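Local coordinates for protein citrate synthase (Metallosphaera sedula, PDB 6ABW) that probably catalyses the condensation of acetyl-CoA with oxaloacetate to citrate and free CoA in the tricarboxylic acid cycle, and binds acetyl-CoA, at residues H53-F56 with E57-V60. Residues are numbered along the deposited sequence; the frame is centred on the assembly and turned at random.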
loop_
_atom_site.group_PDB
_atom_site.type_symbol
_atom_site.label_atom_id
_atom_site.label_comp_id
_atom_site.label_asym_id
_atom_site.label_seq_id
_atom_site.Cartn_x
_atom_site.Cartn_y
_atom_site.Cartn_z
ATOM N N HIS A 53 -1.975 -17.752 29.759
ATOM C CA HIS A 53 -3.021 -17.286 30.659
ATOM C C HIS A 53 -4.059 -16.353 30.022
ATOM O O HIS A 53 -5.034 -15.977 30.706
ATOM C CB HIS A 53 -2.390 -16.593 31.846
ATOM C CG HIS A 53 -1.500 -17.478 32.650
ATOM N ND1 HIS A 53 -0.165 -17.196 32.865
ATOM C CD2 HIS A 53 -1.768 -18.604 33.357
ATOM C CE1 HIS A 53 0.359 -18.141 33.641
ATOM N NE2 HIS A 53 -0.595 -19.002 33.958
ATOM N N THR A 54 -3.887 -15.942 28.743
ATOM C CA THR A 54 -4.887 -15.065 28.125
ATOM C C THR A 54 -5.421 -15.698 26.840
ATOM O O THR A 54 -5.661 -16.870 26.790
ATOM C CB THR A 54 -4.451 -13.589 27.991
ATOM O OG1 THR A 54 -3.542 -13.450 26.919
ATOM C CG2 THR A 54 -3.798 -13.071 29.292
ATOM N N SER A 55 -5.733 -14.892 25.859
ATOM C CA SER A 55 -6.376 -15.343 24.619
ATOM C C SER A 55 -6.124 -14.215 23.618
ATOM O O SER A 55 -5.744 -13.097 23.977
ATOM C CB SER A 55 -7.872 -15.513 24.767
ATOM O OG SER A 55 -8.486 -14.278 25.085
ATOM N N PHE A 56 -6.318 -14.504 22.358
ATOM C CA PHE A 56 -6.102 -13.481 21.351
ATOM C C PHE A 56 -7.018 -12.273 21.582
ATOM O O PHE A 56 -6.571 -11.137 21.500
ATOM C CB PHE A 56 -6.288 -14.057 19.948
ATOM C CG PHE A 56 -5.948 -13.063 18.840
ATOM C CD1 PHE A 56 -4.712 -12.491 18.784
ATOM C CD2 PHE A 56 -6.887 -12.734 17.859
ATOM C CE1 PHE A 56 -4.370 -11.641 17.758
ATOM C CE2 PHE A 56 -6.565 -11.871 16.861
ATOM C CZ PHE A 56 -5.290 -11.290 16.812
ATOM N N GLU A 57 -8.298 -12.509 21.904
ATOM C CA GLU A 57 -9.225 -11.368 22.171
ATOM C C GLU A 57 -8.720 -10.453 23.266
ATOM O O GLU A 57 -8.748 -9.237 23.166
ATOM C CB GLU A 57 -10.617 -11.860 22.565
ATOM C CG GLU A 57 -11.326 -12.608 21.435
ATOM C CD GLU A 57 -11.227 -14.146 21.465
ATOM O OE1 GLU A 57 -10.135 -14.693 21.758
ATOM O OE2 GLU A 57 -12.209 -14.829 21.084
ATOM N N GLU A 58 -8.182 -11.059 24.318
ATOM C CA GLU A 58 -7.566 -10.285 25.376
ATOM C C GLU A 58 -6.348 -9.514 24.963
ATOM O O GLU A 58 -6.176 -8.402 25.372
ATOM C CB GLU A 58 -7.278 -11.173 26.619
ATOM C CG GLU A 58 -8.545 -11.630 27.351
ATOM C CD GLU A 58 -8.270 -12.730 28.409
ATOM O OE1 GLU A 58 -8.240 -12.385 29.631
ATOM O OE2 GLU A 58 -7.990 -13.915 28.038
ATOM N N VAL A 59 -5.526 -10.094 24.089
ATOM C CA VAL A 59 -4.393 -9.404 23.584
ATOM C C VAL A 59 -4.788 -8.286 22.568
ATOM O O VAL A 59 -4.157 -7.248 22.532
ATOM C CB VAL A 59 -3.348 -10.428 22.984
ATOM C CG1 VAL A 59 -2.259 -9.705 22.233
ATOM C CG2 VAL A 59 -2.734 -11.284 24.060
ATOM N N VAL A 60 -5.851 -8.497 21.802
ATOM C CA VAL A 60 -6.395 -7.411 20.984
ATOM C C VAL A 60 -6.730 -6.194 21.867
ATOM O O VAL A 60 -6.321 -5.088 21.616
ATOM C CB VAL A 60 -7.648 -7.892 20.272
ATOM C CG1 VAL A 60 -8.346 -6.734 19.586
ATOM C CG2 VAL A 60 -7.294 -8.945 19.202
HETATM O O HOH W 1 -7.214 -14.338 30.885
#
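Ser55 and Glu58 meet at the N-cap of helix 56-65, where a new helix begins just after helix 47-53 ends. The hydroxyl OG of Ser55 accepts a nearly straight but weak capping bond from Glu58 N at 3.3 Å (165°). The Glu58 chain, with CG beside its own backbone N (chi1 -69°) and extended beyond, brings OE2 to 3.0 Å from Ser55 OG, while the backbone N of Ser55 is too poorly angled for the bond that would complete a capping box. The first helical turn is closed by Val59 N on Ser55 O at 3.0 Å and Val60 N on Phe56 O at 2.8 Å. The packed part is apolar and buried: Val60 CG2 sits over one face of the Phe56 ring, 3.9 Å from its centroid and 14° off the normal, a CH-pi contact, with Leu352 of helix 342-365 against both residues. Around His53 the contact is more open: this residue is exposed, although Val383 of the second subunit packs on it and on Thr54, and a water donates to His53 O (2.7 Å) and, at very short range, to Glu58 OE1. With an alanine at Glu58, Arg389 of the second subunit would probably lose its salt-bridge mate and the water one of its anchors. One carboxylate thus serves two ends, OE2 beside the cap and OE1 at the dimer interface, and the arginine together with the helix N-terminus probably favours its ionised form.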